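PDB 2I6X: hydrolase, haloacid dehalogenase-like family, which probably acts as a hydrolase of the haloacid dehalogenase superfamily, though its natural substrate is not established. Local coordinates for residues I5-D11 with E169-D175; Y105-L109 with D162-K166; A30-A34 with I70-L74. All blocks are in the same frame, centred on the assembly; numbering follows the deposited sequence.

Interaction 1: residues I5-D11 with E169-D175; sequences IRNIVFD and ETLFIDD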
loop_
_atom_site.group_PDB
_atom_site.type_symbol
_atom_site.label_atom_id
_atom_site.label_comp_id
_atom_site.label_asym_id
_atom_site.label_seq_id
_atom_site.Cartn_x
_atom_site.Cartn_y
_atom_site.Cartn_z
ATOM N N ILE A 5 -15.658 14.876 7.923
ATOM C CA ILE A 5 -15.178 13.663 7.310
ATOM C C ILE A 5 -16.175 12.523 7.566
ATOM O O ILE A 5 -16.573 12.288 8.713
ATOM C CB ILE A 5 -13.773 13.297 7.910
ATOM C CG1 ILE A 5 -12.767 14.460 7.804
ATOM C CG2 ILE A 5 -13.226 12.000 7.326
ATOM C CD1 ILE A 5 -12.420 14.879 6.414
ATOM N N ARG A 6 -16.570 11.840 6.489
ATOM C CA ARG A 6 -17.399 10.628 6.532
ATOM C C ARG A 6 -16.606 9.357 6.158
ATOM O O ARG A 6 -16.944 8.252 6.593
ATOM C CB ARG A 6 -18.584 10.761 5.566
ATOM C CG ARG A 6 -19.616 11.826 5.929
ATOM C CD ARG A 6 -20.989 11.400 5.402
ATOM N NE ARG A 6 -21.945 12.507 5.283
ATOM C CZ ARG A 6 -22.618 13.056 6.297
ATOM N NH1 ARG A 6 -22.450 12.613 7.544
ATOM N NH2 ARG A 6 -23.462 14.057 6.065
ATOM N N ASN A 7 -15.569 9.530 5.333
ATOM C CA ASN A 7 -14.777 8.433 4.805
ATOM C C ASN A 7 -13.294 8.673 5.078
ATOM O O ASN A 7 -12.837 9.818 5.082
ATOM C CB ASN A 7 -14.989 8.264 3.295
ATOM C CG ASN A 7 -16.399 8.623 2.849
ATOM O OD1 ASN A 7 -17.360 7.894 3.120
ATOM N ND2 ASN A 7 -16.530 9.752 2.164
ATOM N N ILE A 8 -12.553 7.598 5.327
ATOM C CA ILE A 8 -11.133 7.723 5.530
ATOM C C ILE A 8 -10.482 6.645 4.689
ATOM O O ILE A 8 -10.909 5.496 4.730
ATOM C CB ILE A 8 -10.720 7.547 7.035
ATOM C CG1 ILE A 8 -11.514 8.474 7.964
ATOM C CG2 ILE A 8 -9.219 7.788 7.227
ATOM C CD1 ILE A 8 -11.678 7.897 9.337
ATOM N N VAL A 9 -9.446 7.024 3.941
ATOM C CA VAL A 9 -8.716 6.139 3.037
ATOM C C VAL A 9 -7.276 6.111 3.507
ATOM O O VAL A 9 -6.684 7.159 3.742
ATOM C CB VAL A 9 -8.740 6.674 1.565
ATOM C CG1 VAL A 9 -7.889 5.774 0.638
ATOM C CG2 VAL A 9 -10.162 6.779 1.048
ATOM N N PHE A 10 -6.714 4.914 3.649
ATOM C CA PHE A 10 -5.354 4.738 4.133
ATOM C C PHE A 10 -4.505 4.114 3.055
ATOM O O PHE A 10 -4.981 3.246 2.320
ATOM C CB PHE A 10 -5.355 3.771 5.322
ATOM C CG PHE A 10 -6.098 4.271 6.519
ATOM C CD1 PHE A 10 -5.418 4.891 7.570
ATOM C CD2 PHE A 10 -7.471 4.103 6.621
ATOM C CE1 PHE A 10 -6.105 5.356 8.688
ATOM C CE2 PHE A 10 -8.157 4.575 7.720
ATOM C CZ PHE A 10 -7.467 5.201 8.756
ATOM N N ASP A 11 -3.238 4.509 2.972
ATOM C CA ASP A 11 -2.256 3.647 2.275
ATOM C C ASP A 11 -1.843 2.520 3.250
ATOM O O ASP A 11 -2.105 2.598 4.442
ATOM C CB ASP A 11 -1.041 4.478 1.857
ATOM C CG ASP A 11 -0.126 3.770 0.872
ATOM O OD1 ASP A 11 -0.460 2.696 0.300
ATOM O OD2 ASP A 11 0.981 4.319 0.678
ATOM N N GLU A 169 -15.585 14.831 1.480
ATOM C CA GLU A 169 -15.988 14.226 2.740
ATOM C C GLU A 169 -15.010 13.134 3.151
ATOM O O GLU A 169 -15.264 12.379 4.082
ATOM C CB GLU A 169 -17.389 13.644 2.620
ATOM C CG GLU A 169 -18.469 14.678 2.331
ATOM C CD GLU A 169 -19.862 14.086 2.437
ATOM O OE1 GLU A 169 -19.989 12.840 2.377
ATOM O OE2 GLU A 169 -20.832 14.864 2.596
ATOM N N THR A 170 -13.892 13.055 2.449
ATOM C CA THR A 170 -12.966 11.946 2.620
ATOM C C THR A 170 -11.597 12.430 3.070
ATOM O O THR A 170 -11.073 13.387 2.514
ATOM C CB THR A 170 -12.839 11.123 1.303
ATOM O OG1 THR A 170 -14.157 10.776 0.833
ATOM C CG2 THR A 170 -12.046 9.876 1.533
ATOM N N LEU A 171 -11.027 11.763 4.077
ATOM C CA LEU A 171 -9.651 12.029 4.499
ATOM C C LEU A 171 -8.713 10.970 3.920
ATOM O O LEU A 171 -8.941 9.785 4.114
ATOM C CB LEU A 171 -9.571 12.089 6.027
ATOM C CG LEU A 171 -8.205 12.240 6.682
ATOM C CD1 LEU A 171 -7.539 13.557 6.263
ATOM C CD2 LEU A 171 -8.361 12.157 8.207
ATOM N N PHE A 172 -7.687 11.397 3.181
ATOM C CA PHE A 172 -6.741 10.483 2.487
ATOM C C PHE A 172 -5.390 10.531 3.172
ATOM O O PHE A 172 -4.788 11.605 3.293
ATOM C CB PHE A 172 -6.622 10.869 1.000
ATOM C CG PHE A 172 -5.589 10.047 0.204
ATOM C CD1 PHE A 172 -5.840 8.715 -0.141
ATOM C CD2 PHE A 172 -4.388 10.627 -0.222
ATOM C CE1 PHE A 172 -4.891 7.949 -0.898
ATOM C CE2 PHE A 172 -3.449 9.901 -0.969
ATOM C CZ PHE A 172 -3.695 8.549 -1.312
ATOM N N ILE A 173 -4.928 9.383 3.682
ATOM C CA ILE A 173 -3.701 9.331 4.507
ATOM C C ILE A 173 -2.653 8.533 3.760
ATOM O O ILE A 173 -2.762 7.302 3.617
ATOM C CB ILE A 173 -3.984 8.794 5.933
ATOM C CG1 ILE A 173 -5.114 9.593 6.600
ATOM C CG2 ILE A 173 -2.686 8.786 6.815
ATOM C CD1 ILE A 173 -5.732 8.929 7.860
ATOM N N ASP A 174 -1.652 9.239 3.232
ATOM C CA ASP A 174 -0.631 8.612 2.367
ATOM C C ASP A 174 0.689 9.342 2.577
ATOM O O ASP A 174 0.697 10.550 2.670
ATOM C CB ASP A 174 -1.055 8.656 0.895
ATOM C CG ASP A 174 -0.284 7.667 -0.009
ATOM O OD1 ASP A 174 0.942 7.513 0.133
ATOM O OD2 ASP A 174 -0.901 7.044 -0.913
ATOM N N ASP A 175 1.785 8.595 2.644
ATOM C CA ASP A 175 3.116 9.130 2.898
ATOM C C ASP A 175 3.797 9.522 1.598
ATOM O O ASP A 175 4.898 10.076 1.613
ATOM C CB ASP A 175 3.984 8.073 3.640
ATOM C CG ASP A 175 4.139 6.743 2.831
ATOM O OD1 ASP A 175 3.124 6.193 2.290
ATOM O OD2 ASP A 175 5.291 6.249 2.755
HETATM O O HOH W 1 -19.097 10.710 1.031
#

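Interaction 2: residues Y105-L109 with D162-K166; sequences YRLFL and DSGMK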
loop_
_atom_site.group_PDB
_atom_site.type_symbol
_atom_site.label_atom_id
_atom_site.label_comp_id
_atom_site.label_asym_id
_atom_site.label_seq_id
_atom_site.Cartn_x
_atom_site.Cartn_y
_atom_site.Cartn_z
ATOM N N TYR A 105 -17.280 5.570 10.560
ATOM C CA TYR A 105 -16.727 5.997 9.280
ATOM C C TYR A 105 -16.749 4.828 8.337
ATOM O O TYR A 105 -16.712 3.652 8.764
ATOM C CB TYR A 105 -15.262 6.485 9.419
ATOM C CG TYR A 105 -15.134 7.690 10.304
ATOM C CD1 TYR A 105 -15.374 8.973 9.801
ATOM C CD2 TYR A 105 -14.796 7.549 11.660
ATOM C CE1 TYR A 105 -15.290 10.085 10.614
ATOM C CE2 TYR A 105 -14.714 8.666 12.505
ATOM C CZ TYR A 105 -14.974 9.940 11.972
ATOM O OH TYR A 105 -14.902 11.060 12.793
ATOM N N ARG A 106 -16.785 5.167 7.056
ATOM C CA ARG A 106 -16.474 4.233 6.018
ATOM C C ARG A 106 -14.958 4.274 5.786
ATOM O O ARG A 106 -14.377 5.353 5.638
ATOM C CB ARG A 106 -17.260 4.597 4.773
ATOM C CG ARG A 106 -18.736 4.342 4.939
ATOM C CD ARG A 106 -19.479 4.621 3.657
ATOM N NE ARG A 106 -19.267 3.595 2.636
ATOM C CZ ARG A 106 -19.262 3.841 1.326
ATOM N NH1 ARG A 106 -19.424 5.086 0.871
ATOM N NH2 ARG A 106 -19.065 2.845 0.468
ATOM N N LEU A 107 -14.328 3.101 5.787
ATOM C CA LEU A 107 -12.885 2.969 5.779
ATOM C C LEU A 107 -12.447 2.221 4.551
ATOM O O LEU A 107 -13.025 1.199 4.194
ATOM C CB LEU A 107 -12.415 2.201 7.018
ATOM C CG LEU A 107 -12.805 2.821 8.356
ATOM C CD1 LEU A 107 -12.338 1.951 9.496
ATOM C CD2 LEU A 107 -12.277 4.264 8.489
ATOM N N PHE A 108 -11.409 2.737 3.903
ATOM C CA PHE A 108 -10.908 2.181 2.660
ATOM C C PHE A 108 -9.388 2.129 2.677
ATOM O O PHE A 108 -8.751 2.913 3.355
ATOM C CB PHE A 108 -11.421 3.015 1.491
ATOM C CG PHE A 108 -12.918 3.130 1.469
ATOM C CD1 PHE A 108 -13.699 2.126 0.884
ATOM C CD2 PHE A 108 -13.551 4.218 2.070
ATOM C CE1 PHE A 108 -15.081 2.212 0.898
ATOM C CE2 PHE A 108 -14.933 4.318 2.061
ATOM C CZ PHE A 108 -15.698 3.315 1.477
ATOM N N LEU A 109 -8.827 1.168 1.953
ATOM C CA LEU A 109 -7.399 1.135 1.694
ATOM C C LEU A 109 -7.140 1.452 0.213
ATOM O O LEU A 109 -7.784 0.882 -0.677
ATOM C CB LEU A 109 -6.800 -0.222 2.083
ATOM C CG LEU A 109 -5.263 -0.334 2.086
ATOM C CD1 LEU A 109 -4.652 0.126 3.411
ATOM C CD2 LEU A 109 -4.805 -1.779 1.736
ATOM N N ASP A 162 -16.668 3.260 -7.400
ATOM C CA ASP A 162 -17.028 1.997 -6.768
ATOM C C ASP A 162 -17.577 2.170 -5.347
ATOM O O ASP A 162 -18.527 1.482 -4.965
ATOM C CB ASP A 162 -15.849 1.012 -6.774
ATOM C CG ASP A 162 -16.202 -0.340 -6.116
ATOM O OD1 ASP A 162 -16.941 -1.137 -6.730
ATOM O OD2 ASP A 162 -15.753 -0.603 -4.980
ATOM N N SER A 163 -16.992 3.093 -4.586
ATOM C CA SER A 163 -17.371 3.310 -3.184
ATOM C C SER A 163 -18.484 4.327 -2.995
ATOM O O SER A 163 -19.189 4.290 -1.983
ATOM C CB SER A 163 -16.158 3.794 -2.374
ATOM O OG SER A 163 -15.829 5.114 -2.798
ATOM N N GLY A 164 -18.600 5.257 -3.936
ATOM C CA GLY A 164 -19.505 6.399 -3.805
ATOM C C GLY A 164 -19.059 7.479 -2.827
ATOM O O GLY A 164 -19.861 8.294 -2.396
HETATM N N MSE A 165 -17.782 7.490 -2.476
HETATM C CA MSE A 165 -17.241 8.522 -1.599
HETATM C C MSE A 165 -17.148 9.875 -2.304
HETATM O O MSE A 165 -16.688 9.974 -3.451
HETATM C CB MSE A 165 -15.870 8.105 -1.062
HETATM C CG MSE A 165 -14.778 8.033 -2.124
HETATM SE SE MSE A 165 -13.056 7.462 -1.395
HETATM C CE MSE A 165 -13.463 5.681 -0.722
ATOM N N LYS A 166 -17.627 10.910 -1.622
ATOM C CA LYS A 166 -17.378 12.296 -2.025
ATOM C C LYS A 166 -15.980 12.703 -1.536
ATOM O O LYS A 166 -15.674 12.573 -0.337
ATOM C CB LYS A 166 -18.456 13.214 -1.447
ATOM C CG LYS A 166 -19.857 12.837 -1.884
ATOM C CD LYS A 166 -20.882 13.874 -1.499
ATOM C CE LYS A 166 -22.273 13.276 -1.529
ATOM N NZ LYS A 166 -23.335 14.298 -1.262
#

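Interaction 3: residues A30-A34 with I70-L74; sequences AIGVA and IGKEL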
loop_
_atom_site.group_PDB
_atom_site.type_symbol
_atom_site.label_atom_id
_atom_site.label_comp_id
_atom_site.label_asym_id
_atom_site.label_seq_id
_atom_site.Cartn_x
_atom_site.Cartn_y
_atom_site.Cartn_z
ATOM N N ALA A 30 21.425 -10.473 -2.478
ATOM C CA ALA A 30 21.816 -11.835 -2.113
ATOM C C ALA A 30 21.248 -12.927 -3.049
ATOM O O ALA A 30 21.839 -13.995 -3.160
ATOM C CB ALA A 30 21.509 -12.129 -0.637
ATOM N N ILE A 31 20.137 -12.658 -3.738
ATOM C CA ILE A 31 19.661 -13.588 -4.769
ATOM C C ILE A 31 19.992 -13.180 -6.208
ATOM O O ILE A 31 19.325 -13.625 -7.151
ATOM C CB ILE A 31 18.155 -13.898 -4.661
ATOM C CG1 ILE A 31 17.327 -12.611 -4.700
ATOM C CG2 ILE A 31 17.904 -14.770 -3.429
ATOM C CD1 ILE A 31 15.775 -12.816 -4.759
ATOM N N GLY A 32 21.010 -12.331 -6.370
ATOM C CA GLY A 32 21.550 -11.994 -7.695
ATOM C C GLY A 32 20.944 -10.812 -8.433
ATOM O O GLY A 32 21.395 -10.466 -9.524
ATOM N N VAL A 33 19.924 -10.183 -7.856
ATOM C CA VAL A 33 19.353 -8.975 -8.470
ATOM C C VAL A 33 20.236 -7.769 -8.101
ATOM O O VAL A 33 19.949 -7.022 -7.158
ATOM C CB VAL A 33 17.875 -8.754 -8.094
ATOM C CG1 VAL A 33 17.265 -7.689 -8.994
ATOM C CG2 VAL A 33 17.082 -10.031 -8.213
ATOM N N ALA A 34 21.321 -7.614 -8.853
ATOM C CA ALA A 34 22.410 -6.705 -8.510
ATOM C C ALA A 34 22.108 -5.218 -8.769
ATOM O O ALA A 34 22.570 -4.336 -8.029
ATOM C CB ALA A 34 23.696 -7.137 -9.244
ATOM N N ILE A 70 18.457 -11.241 -14.750
ATOM C CA ILE A 70 19.682 -11.462 -13.982
ATOM C C ILE A 70 20.484 -12.693 -14.447
ATOM O O ILE A 70 21.615 -12.911 -14.003
ATOM C CB ILE A 70 19.414 -11.456 -12.449
ATOM C CG1 ILE A 70 18.676 -12.726 -12.006
ATOM C CG2 ILE A 70 18.627 -10.174 -12.049
ATOM C CD1 ILE A 70 18.599 -12.891 -10.480
ATOM N N GLY A 71 19.902 -13.462 -15.369
ATOM C CA GLY A 71 20.495 -14.708 -15.854
ATOM C C GLY A 71 20.548 -15.767 -14.774
ATOM O O GLY A 71 21.546 -16.456 -14.621
ATOM N N LYS A 72 19.464 -15.882 -14.014
ATOM C CA LYS A 72 19.389 -16.803 -12.884
ATOM C C LYS A 72 17.926 -17.033 -12.543
ATOM O O LYS A 72 17.166 -16.081 -12.455
ATOM C CB LYS A 72 20.124 -16.216 -11.669
ATOM C CG LYS A 72 20.585 -17.222 -10.616
ATOM C CD LYS A 72 20.865 -16.511 -9.295
ATOM C CE LYS A 72 22.277 -16.806 -8.779
ATOM N NZ LYS A 72 22.708 -15.777 -7.765
ATOM N N GLU A 73 17.552 -18.293 -12.339
ATOM C CA GLU A 73 16.179 -18.667 -12.024
ATOM C C GLU A 73 15.846 -18.358 -10.565
ATOM O O GLU A 73 16.540 -18.817 -9.650
ATOM C CB GLU A 73 15.956 -20.147 -12.370
ATOM C CG GLU A 73 15.193 -20.976 -11.336
ATOM C CD GLU A 73 13.720 -21.137 -11.653
ATOM O OE1 GLU A 73 13.348 -21.038 -12.852
ATOM O OE2 GLU A 73 12.942 -21.382 -10.696
ATOM N N LEU A 74 14.793 -17.562 -10.373
ATOM C CA LEU A 74 14.259 -17.222 -9.064
ATOM C C LEU A 74 12.897 -17.861 -8.901
ATOM O O LEU A 74 12.084 -17.877 -9.824
ATOM C CB LEU A 74 14.140 -15.698 -8.887
ATOM C CG LEU A 74 15.427 -14.929 -9.217
ATOM C CD1 LEU A 74 15.162 -13.455 -9.381
ATOM C CD2 LEU A 74 16.526 -15.184 -8.174
#

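Interaction 1: residues I5-D11 with E169-D175
T170 chi1 (-51°) sets OG1 beside its own backbone N, and N7 CG lies on the same side but is rotated off the staggered position (chi1 -33°); these torsions place hydroxyl and amide on one face of the sheet, where they meet. N7 ND2 donates to T170 OG1 over 2.9 Å, while OG1 also bonds the backbone O of K166. A water accepts from N7 ND2 and donates to E169 OE1, linking amide to carboxylate. R6 and E169 run side by side; R6 NE reaches E169 OE1 at 3.5 Å, a long salt bridge with OE1 at the guanidinium edge and the guanidinium and carboxylate planes 80° apart. The backbones pair as parallel strands. E169 O takes both R6 N and N7 N, then the ladder alternates through L171 N to N7 O, V9 N to L171 O, I173 N to V9 O and D11 N to I173 O (2.9 Å). On the face of V9 and F172, V9 CG1 touches the ring edge at F172 CD1 (3.7 Å). On the other face, I173 CD1 touches both I8 CG2 and F10 CE1, 3.7 Å from each, and I5 CG2 lies against L171 CB. At the C-terminal ends D11 OD2 lies 3.2 Å from D174 OD1 and 3.3 Å from D175 OD1, acceptor pairs without a hydrogen bond; K150 bridges to D174 OD2, and N179 bonds the same oxygen. This is consistent with the first- and fourth-motif acids that HAD-family proteins carry at the C-terminal ends of adjacent Rossmannoid strands.

Interaction 2: residues Y105-L109 with D162-K166
R106 meets S163 by reaching from its strand to the C-terminal end of helix 153-163, where both terminal nitrogens grip one backbone oxygen. NH2 donates to S163 O over 2.8 Å, in the carbonyl plane and on a lone pair; NH1 donates to the same O over 3.0 Å from a position tilted 34° from that plane. The bend at chi3 (74°) turns the chain so that S163 O falls in the guanidinium plane. The tight part lies deeper, around F108. M165, a selenomethionine, brings its CE over one face of the ring as a CH-pi contact, so close that the exact spacing is doubtful, and its SE stands obliquely 5.3 Å from the ring centroid. S163 CB comes to F108 CE1 at 3.8 Å, and the ring turns its edge to one face of the R106 guanidinium. S163 OG accepts from M165 N (3.1 Å) in an ST turn and also bonds M159 O. The outer side is looser: solvent-exposed G164 approaches R106 NH1 no nearer than 4.4 Å. Around the contact, Y141 of strand 139-142 touches both F108 and S163, and N7 of strand 7-10 touches R106 and M165, so the helix end and the turn after it rest against strands 139-142, 106-111 and 7-10.

Interaction 3: residues A30-A34 with I70-L74
Two helix ends meet here, each finished by a Schellman motif: G32 is the C-prime residue of helix 21-30 and G71 that of helix 59-70, both with positive phi. The connections that follow lie against each other by packing, with no hydrogen bond between them. The carbonyl O of I31 is ringed by aliphatic groups, with L74 CD2 at 3.4 Å, I70 CD1 at 3.5 Å and K72 CD at 3.9 Å. I70 has CG1 between its backbone N and carbonyl carbon (chi1 72°), which sends CD1 toward the turn at I31-G32, while its CB sits 3.7 Å from G32 O. V33, the centre of an inverse gamma turn, crosses I70 at about a right angle; its CG2 lies 4.0 Å from I70 CD1 and 4.1 Å from L74 CD1, in van der Waals contact with both. K72, bent at chi3, runs along the solvent side, and its NZ comes within 4.0 Å of G32 CA. Buried V33 and L74 form the inner side, where both touch L66 of helix 59-70. L74 also packs on V79 of helix 76-83, and its backbone N is held by the hydroxyl oxygen of S67. The paired helix ends join helices of the alpha-helical insert between the first and second strands of the main sheet, an arrangement consistent with the C1-type helical cap of HAD-family proteins.

Overall arrangement
Interactions 1 and 2 lie in the parallel sheet: strand 7-10 sits between strands 106-111 and 170-173, and the two contacts, with centres about 9 Å apart, touch through backbone bonds such as F10 N to F108 O (2.9 Å). Helix 153-163 leads on to strand 170-173. Interaction 3 is remote, its centre about 39 Å from that of interaction 1 and about 41 Å from that of interaction 2, on the opposite side of the chain's centre. Along the chain, interaction 1 closes a loop that encloses the others, with interaction 3 finishing before interaction 2 begins. This places a helical insert apart from the sheet core, consistent with the cap-and-core plan of HAD proteins.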